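Local structure of enoyl-CoA hydratase/isomerase (3LAO) at residues B[105-110]-B[217-222]; B[167-172]-B[178-183]. The protein probably adds water across the double bond of an enoyl-CoA thioester, perhaps that of a steroid side chain, as a homotrimer of the crotonase family. All blocks are in the same frame, centred on the assembly; numbering follows the deposited sequence.

Contact 1. Residues B[105-110]-B[217-222]; sequences SKPLVV and AALQSA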
ATOM      1  N   SER B 105     -20.603  -5.742  -3.890  1.00 37.67           N
ATOM      2  CA  SER B 105     -20.417  -6.206  -2.540  1.00 35.44           C
ATOM      3  C   SER B 105     -20.136  -7.700  -2.525  1.00 34.45           C
ATOM      4  O   SER B 105     -20.108  -8.295  -1.476  1.00 44.93           O
ATOM      5  CB  SER B 105     -21.677  -5.879  -1.740  1.00 40.74           C
ATOM      6  OG  SER B 105     -22.784  -6.524  -2.314  1.00 39.41           O
ATOM      7  N   LYS B 106     -19.986  -8.297  -3.703  1.00 32.48           N
ATOM      8  CA  LYS B 106     -19.617  -9.694  -3.867  1.00 34.19           C
ATOM      9  C   LYS B 106     -18.360  -9.778  -4.737  1.00 31.90           C
ATOM     10  O   LYS B 106     -17.958  -8.794  -5.332  1.00 24.15           O
ATOM     11  CB  LYS B 106     -20.752 -10.468  -4.512  1.00 39.91           C
ATOM     12  CG  LYS B 106     -21.981 -10.519  -3.664  1.00 42.56           C
ATOM     13  CD  LYS B 106     -22.902 -11.644  -4.150  1.00 42.35           C
ATOM     14  CE  LYS B 106     -23.985 -11.155  -5.085  1.00 33.42           C
ATOM     15  NZ  LYS B 106     -24.672 -12.362  -5.647  1.00 34.88           N
ATOM     16  N   PRO B 107     -17.714 -10.949  -4.765  1.00 33.57           N
ATOM     17  CA  PRO B 107     -16.368 -11.048  -5.344  1.00 30.93           C
ATOM     18  C   PRO B 107     -16.336 -11.019  -6.843  1.00 26.17           C
ATOM     19  O   PRO B 107     -17.242 -11.491  -7.466  1.00 29.47           O
ATOM     20  CB  PRO B 107     -15.869 -12.427  -4.854  1.00 28.19           C
ATOM     21  CG  PRO B 107     -16.643 -12.658  -3.613  1.00 32.05           C
ATOM     22  CD  PRO B 107     -18.011 -12.085  -3.874  1.00 30.74           C
ATOM     23  N   LEU B 108     -15.272 -10.488  -7.419  1.00 29.46           N
ATOM     24  CA  LEU B 108     -15.126 -10.521  -8.862  1.00 26.09           C
ATOM     25  C   LEU B 108     -13.739 -11.012  -9.223  1.00 27.62           C
ATOM     26  O   LEU B 108     -12.747 -10.582  -8.653  1.00 31.20           O
ATOM     27  CB  LEU B 108     -15.367  -9.131  -9.434  1.00 31.91           C
ATOM     28  CG  LEU B 108     -15.055  -8.918 -10.914  1.00 33.28           C
ATOM     29  CD1 LEU B 108     -16.058  -9.631 -11.719  1.00 37.71           C
ATOM     30  CD2 LEU B 108     -15.196  -7.456 -11.128  1.00 40.65           C
ATOM     31  N   VAL B 109     -13.680 -11.943 -10.154  1.00 31.22           N
ATOM     32  CA  VAL B 109     -12.435 -12.485 -10.624  1.00 34.61           C
ATOM     33  C   VAL B 109     -12.391 -12.107 -12.095  1.00 37.99           C
ATOM     34  O   VAL B 109     -13.418 -12.141 -12.774  1.00 35.10           O
ATOM     35  CB  VAL B 109     -12.424 -14.015 -10.516  1.00 33.05           C
ATOM     36  CG1 VAL B 109     -11.286 -14.607 -11.374  1.00 25.30           C
ATOM     37  CG2 VAL B 109     -12.314 -14.444  -9.074  1.00 35.41           C
ATOM     38  N   VAL B 110     -11.220 -11.734 -12.593  1.00 31.20           N
ATOM     39  CA  VAL B 110     -11.142 -11.353 -13.970  1.00 25.72           C
ATOM     40  C   VAL B 110     -10.021 -12.075 -14.713  1.00 31.75           C
ATOM     41  O   VAL B 110      -8.894 -12.226 -14.193  1.00 34.60           O
ATOM     42  CB  VAL B 110     -11.001  -9.818 -14.125  1.00 33.34           C
ATOM     43  CG1 VAL B 110      -9.607  -9.317 -13.571  1.00 27.10           C
ATOM     44  CG2 VAL B 110     -11.166  -9.471 -15.581  1.00 27.84           C
ATOM     45  N   ALA B 217     -18.682 -10.031   4.339  1.00 30.61           N
ATOM     46  CA  ALA B 217     -18.203  -9.193   5.432  1.00 31.44           C
ATOM     47  C   ALA B 217     -16.681  -8.942   5.315  1.00 30.28           C
ATOM     48  O   ALA B 217     -16.190  -7.882   5.679  1.00 29.51           O
ATOM     49  CB  ALA B 217     -18.528  -9.827   6.741  1.00 32.11           C
ATOM     50  N   ALA B 218     -15.943  -9.908   4.782  1.00 28.18           N
ATOM     51  CA  ALA B 218     -14.543  -9.667   4.474  1.00 30.31           C
ATOM     52  C   ALA B 218     -14.377  -8.496   3.482  1.00 36.53           C
ATOM     53  O   ALA B 218     -13.582  -7.556   3.767  1.00 35.55           O
ATOM     54  CB  ALA B 218     -13.863 -10.938   3.980  1.00 23.37           C
ATOM     55  N   LEU B 219     -15.150  -8.529   2.371  1.00 31.85           N
ATOM     56  CA  LEU B 219     -15.047  -7.505   1.308  1.00 29.98           C
ATOM     57  C   LEU B 219     -15.379  -6.155   1.867  1.00 30.69           C
ATOM     58  O   LEU B 219     -14.691  -5.158   1.584  1.00 37.21           O
ATOM     59  CB  LEU B 219     -15.962  -7.773   0.119  1.00 25.21           C
ATOM     60  CG  LEU B 219     -15.400  -8.782  -0.863  1.00 28.09           C
ATOM     61  CD1 LEU B 219     -16.484  -9.228  -1.799  1.00 24.48           C
ATOM     62  CD2 LEU B 219     -14.200  -8.226  -1.643  1.00 29.60           C
ATOM     63  N   GLN B 220     -16.442  -6.130   2.660  1.00 28.35           N
ATOM     64  CA  GLN B 220     -16.905  -4.888   3.281  1.00 36.03           C
ATOM     65  C   GLN B 220     -15.841  -4.302   4.222  1.00 34.58           C
ATOM     66  O   GLN B 220     -15.605  -3.090   4.185  1.00 33.83           O
ATOM     67  CB  GLN B 220     -18.260  -5.063   3.993  1.00 36.23           C
ATOM     68  CG  GLN B 220     -18.940  -3.758   4.362  1.00 49.95           C
ATOM     69  CD  GLN B 220     -19.397  -2.999   3.119  1.00 65.07           C
ATOM     70  OE1 GLN B 220     -19.579  -3.591   2.039  1.00 72.31           O
ATOM     71  NE2 GLN B 220     -19.577  -1.689   3.260  1.00 70.17           N
ATOM     72  N   SER B 221     -15.154  -5.126   5.021  1.00 31.01           N
ATOM     73  CA  SER B 221     -14.026  -4.552   5.802  1.00 36.53           C
ATOM     74  C   SER B 221     -12.896  -3.998   4.935  1.00 39.45           C
ATOM     75  O   SER B 221     -12.351  -2.933   5.211  1.00 45.84           O
ATOM     76  CB  SER B 221     -13.438  -5.570   6.758  1.00 39.08           C
ATOM     77  OG  SER B 221     -14.417  -5.898   7.692  1.00 43.29           O
ATOM     78  N   ALA B 222     -12.546  -4.733   3.887  1.00 32.34           N
ATOM     79  CA  ALA B 222     -11.412  -4.361   3.041  1.00 30.99           C
ATOM     80  C   ALA B 222     -11.701  -3.055   2.306  1.00 30.40           C
ATOM     81  O   ALA B 222     -10.847  -2.151   2.261  1.00 36.62           O
ATOM     82  CB  ALA B 222     -11.081  -5.499   2.066  1.00 31.09           C
TER
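The flat group here is the peptide joining K106 to P107, and the methyl CD1 of L219 sits on one face of it. CD1 stands almost straight above the carbonyl carbon, 3.5 Å from C of K106, and also lies against the amide nitrogen of P107. At the proline edge the same methyl meets the ring, CD of P107 lying 3.8 Å from CD1 of L219 with CG close behind. To another side of the methyl, O of S105 is 3.8 Å from L219 CD1. With CG anti to its own carbonyl carbon (chi1 -81°), L219 points from the helix toward 105-110, and CD1 makes its closest approaches. No hydrogen bond crosses; a methyl rests on backbone atoms and a proline ring. The polar ends are held by other residues: S105 OG bonds E52, and K106 NZ bonds the carbonyl oxygens of Y51 and S57. In the crotonase fold this is where the last turns of helix 212-222 lie against the lead-in to strand 108-112. That strand runs between strands 59-64 and 129-133, P107 also packs on I207 of helix 196-209, and A218 faces I170 of the second subunit.

Contact 2. Residues B[167-172]-B[178-183]; sequences MRYILT and ADEALR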
HETATM    1  N   MSE B 167       3.677   5.708 -11.567  1.00 43.38           N
HETATM    2  CA  MSE B 167       3.916   6.941 -12.301  1.00 39.94           C
HETATM    3  C   MSE B 167       4.738   6.676 -13.572  1.00 40.38           C
HETATM    4  O   MSE B 167       4.433   7.233 -14.619  1.00 34.17           O
HETATM    5  CB  MSE B 167       4.527   8.023 -11.396  1.00 33.59           C
HETATM    6  CG  MSE B 167       3.542   8.615 -10.341  1.00 46.16           C
HETATM    7 SE   MSE B 167       1.661   9.019 -10.964  1.00 53.23          SE
HETATM    8  CE  MSE B 167       0.787   7.381 -10.296  1.00 75.39           C
ATOM      9  N   ARG B 168       5.711   5.787 -13.490  1.00 39.13           N
ATOM     10  CA  ARG B 168       6.536   5.441 -14.631  1.00 42.96           C
ATOM     11  C   ARG B 168       5.761   4.948 -15.866  1.00 48.82           C
ATOM     12  O   ARG B 168       6.242   5.068 -16.978  1.00 49.57           O
ATOM     13  CB  ARG B 168       7.597   4.428 -14.200  1.00 31.31           C
ATOM     14  CG  ARG B 168       7.843   3.326 -15.176  1.00 38.25           C
ATOM     15  CD  ARG B 168       9.179   3.498 -15.819  1.00 52.93           C
ATOM     16  NE  ARG B 168       9.437   2.490 -16.838  1.00 65.14           N
ATOM     17  CZ  ARG B 168       9.088   2.604 -18.111  1.00 63.08           C
ATOM     18  NH1 ARG B 168       8.452   3.679 -18.534  1.00 57.07           N
ATOM     19  NH2 ARG B 168       9.373   1.633 -18.958  1.00 64.91           N
ATOM     20  N   TYR B 169       4.569   4.396 -15.670  1.00 40.85           N
ATOM     21  CA  TYR B 169       3.702   3.964 -16.788  1.00 36.58           C
ATOM     22  C   TYR B 169       2.527   4.906 -17.036  1.00 37.69           C
ATOM     23  O   TYR B 169       2.123   5.122 -18.162  1.00 36.36           O
ATOM     24  CB  TYR B 169       3.161   2.546 -16.569  1.00 31.43           C
ATOM     25  CG  TYR B 169       4.257   1.542 -16.675  1.00 37.68           C
ATOM     26  CD1 TYR B 169       4.786   1.207 -17.917  1.00 37.65           C
ATOM     27  CD2 TYR B 169       4.809   0.953 -15.531  1.00 34.69           C
ATOM     28  CE1 TYR B 169       5.823   0.292 -18.030  1.00 37.02           C
ATOM     29  CE2 TYR B 169       5.849   0.044 -15.631  1.00 33.85           C
ATOM     30  CZ  TYR B 169       6.352  -0.274 -16.884  1.00 36.17           C
ATOM     31  OH  TYR B 169       7.365  -1.176 -16.991  1.00 35.79           O
ATOM     32  N   ILE B 170       1.949   5.444 -15.977  1.00 35.49           N
ATOM     33  CA  ILE B 170       0.837   6.343 -16.143  1.00 37.80           C
ATOM     34  C   ILE B 170       1.302   7.617 -16.869  1.00 46.11           C
ATOM     35  O   ILE B 170       0.679   8.048 -17.833  1.00 51.04           O
ATOM     36  CB  ILE B 170       0.225   6.686 -14.780  1.00 38.11           C
ATOM     37  CG1 ILE B 170      -0.514   5.472 -14.197  1.00 42.01           C
ATOM     38  CG2 ILE B 170      -0.737   7.843 -14.894  1.00 38.38           C
ATOM     39  CD1 ILE B 170      -0.755   5.614 -12.687  1.00 41.14           C
ATOM     40  N   LEU B 171       2.404   8.209 -16.415  1.00 45.36           N
ATOM     41  CA  LEU B 171       2.848   9.491 -16.957  1.00 47.38           C
ATOM     42  C   LEU B 171       3.536   9.336 -18.301  1.00 48.53           C
ATOM     43  O   LEU B 171       3.823  10.317 -18.946  1.00 52.46           O
ATOM     44  CB  LEU B 171       3.762  10.251 -15.982  1.00 40.12           C
ATOM     45  CG  LEU B 171       3.147  10.563 -14.614  1.00 45.05           C
ATOM     46  CD1 LEU B 171       4.102  11.349 -13.693  1.00 39.56           C
ATOM     47  CD2 LEU B 171       1.812  11.294 -14.734  1.00 45.69           C
ATOM     48  N   THR B 172       3.786   8.118 -18.749  1.00 46.64           N
ATOM     49  CA  THR B 172       4.548   7.973 -19.982  1.00 46.61           C
ATOM     50  C   THR B 172       3.726   7.328 -21.053  1.00 42.11           C
ATOM     51  O   THR B 172       3.911   7.565 -22.242  1.00 48.01           O
ATOM     52  CB  THR B 172       5.800   7.080 -19.775  1.00 50.83           C
ATOM     53  OG1 THR B 172       5.399   5.841 -19.164  1.00 49.11           O
ATOM     54  CG2 THR B 172       6.836   7.783 -18.895  1.00 40.04           C
ATOM     55  N   ALA B 178       2.442  -8.906 -19.197  1.00 41.52           N
ATOM     56  CA  ALA B 178       1.906  -9.655 -18.081  1.00 41.53           C
ATOM     57  C   ALA B 178       2.933  -9.864 -16.959  1.00 47.88           C
ATOM     58  O   ALA B 178       2.578  -9.836 -15.773  1.00 41.77           O
ATOM     59  CB  ALA B 178       1.380 -10.969 -18.555  1.00 34.57           C
ATOM     60  N   ASP B 179       4.199 -10.067 -17.312  1.00 47.33           N
ATOM     61  CA  ASP B 179       5.169 -10.369 -16.266  1.00 48.90           C
ATOM     62  C   ASP B 179       5.506  -9.142 -15.433  1.00 43.32           C
ATOM     63  O   ASP B 179       5.734  -9.238 -14.206  1.00 45.40           O
ATOM     64  CB  ASP B 179       6.411 -11.050 -16.836  1.00 57.00           C
ATOM     65  CG  ASP B 179       6.184 -12.534 -17.074  1.00 66.06           C
ATOM     66  OD1 ASP B 179       6.386 -12.994 -18.218  1.00 75.59           O
ATOM     67  OD2 ASP B 179       5.769 -13.238 -16.128  1.00 63.14           O
ATOM     68  N   GLU B 180       5.507  -7.992 -16.100  1.00 32.06           N
ATOM     69  CA  GLU B 180       5.751  -6.720 -15.438  1.00 37.19           C
ATOM     70  C   GLU B 180       4.536  -6.319 -14.573  1.00 36.24           C
ATOM     71  O   GLU B 180       4.667  -5.811 -13.443  1.00 32.82           O
ATOM     72  CB  GLU B 180       6.077  -5.668 -16.511  1.00 43.72           C
ATOM     73  CG  GLU B 180       6.344  -4.250 -15.980  1.00 50.54           C
ATOM     74  CD  GLU B 180       7.660  -4.092 -15.233  1.00 56.39           C
ATOM     75  OE1 GLU B 180       8.372  -5.098 -15.029  1.00 58.75           O
ATOM     76  OE2 GLU B 180       7.979  -2.942 -14.854  1.00 59.19           O
ATOM     77  N   ALA B 181       3.341  -6.576 -15.099  1.00 28.08           N
ATOM     78  CA  ALA B 181       2.138  -6.370 -14.314  1.00 30.63           C
ATOM     79  C   ALA B 181       2.112  -7.247 -13.016  1.00 30.33           C
ATOM     80  O   ALA B 181       1.749  -6.763 -11.945  1.00 28.69           O
ATOM     81  CB  ALA B 181       0.891  -6.539 -15.174  1.00 20.48           C
ATOM     82  N   LEU B 182       2.549  -8.497 -13.105  1.00 27.99           N
ATOM     83  CA  LEU B 182       2.664  -9.355 -11.933  1.00 28.75           C
ATOM     84  C   LEU B 182       3.678  -8.809 -10.937  1.00 34.36           C
ATOM     85  O   LEU B 182       3.451  -8.823  -9.725  1.00 34.92           O
ATOM     86  CB  LEU B 182       3.072 -10.762 -12.347  1.00 34.06           C
ATOM     87  CG  LEU B 182       3.181 -11.829 -11.246  1.00 42.90           C
ATOM     88  CD1 LEU B 182       1.794 -12.173 -10.656  1.00 40.13           C
ATOM     89  CD2 LEU B 182       3.866 -13.099 -11.773  1.00 42.57           C
ATOM     90  N   ARG B 183       4.794  -8.303 -11.451  1.00 37.89           N
ATOM     91  CA  ARG B 183       5.871  -7.810 -10.595  1.00 41.41           C
ATOM     92  C   ARG B 183       5.390  -6.616  -9.777  1.00 37.89           C
ATOM     93  O   ARG B 183       5.886  -6.345  -8.717  1.00 41.20           O
ATOM     94  CB  ARG B 183       7.084  -7.399 -11.451  1.00 43.70           C
ATOM     95  CG  ARG B 183       8.321  -6.993 -10.660  1.00 46.01           C
ATOM     96  CD  ARG B 183       9.406  -6.256 -11.500  1.00 43.75           C
ATOM     97  NE  ARG B 183       8.930  -5.001 -12.121  1.00 52.19           N
ATOM     98  CZ  ARG B 183       8.917  -3.805 -11.518  1.00 45.15           C
ATOM     99  NH1 ARG B 183       9.338  -3.711 -10.266  1.00 36.97           N
ATOM    100  NH2 ARG B 183       8.468  -2.710 -12.156  1.00 39.06           N
TER
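Y169 and E180 find each other through their first torsions: the tyrosine has CG anti to its carbonyl carbon, beside the backbone N, while E180 starts out anti to its N (chi1 179°) and then bends at chi2 (71°), which swings the carboxylate up to the phenol. The two residues tie together a helix-strand-helix unit of the crotonase fold, in which helix 163-170 is followed by the short strand 175-177 and then by helix 178-183. The backbones stay well apart, the closest CA atoms being those of Y169 and A181 at 10.7 Å, so long side chains do the bridging.

The bond runs from OH of Y169 to OE2 of E180, 2.8 Å. OE2 lies at the edge of the ring, near its plane, but the carboxylate is turned away from that plane by 69°, and the phenol reaches OE2 from above the carboxylate. CG of E180 follows at 3.4 Å from Y169 OH. On one face of the ring, CG of R168 rests 3.8 Å above the plane, toward the rim; F176 also meets the ring.

From the other face of the carboxylate comes R183, one turn further along the same helix. It grips side-on in a salt bridge, giving OE2 a second donor. Held from both faces, the carboxylate is probably restrained in rotation and its charge stabilised. R183 NH2 is shared with D165 of the first helix, a second link between the two helices, while R168 pairs with D174 and packs on Y203 of the third subunit. NE of R183 bonds OE1 of E180 at 3.0 Å and NH2 of R183 bonds OE2 at 2.8 Å, both nearly straight at the hydrogen, in the guanidinium plane but tilted from that of the carboxylate.

In the fold
Within one chain the two contacts do not touch: their centres are 25 Å apart and their nearest atoms about 11 Å, although contact 2 falls in the 106 residues between the segments of contact 1. The trimer brings them together. I170, on the helix of contact 2, packs on A218 of the third subunit, and A218 of contact 1 meets I170 of the second, so the same pairing recurs. M167 likewise touches D128 of the third subunit, whose OD2 accepts a hydrogen bond from L108 N within its own chain. The substrate probably binds in tunnels between subunits. A glycerol about 4 Å from the S105 side chain, probably from the crystallisation liquor, need not mark them.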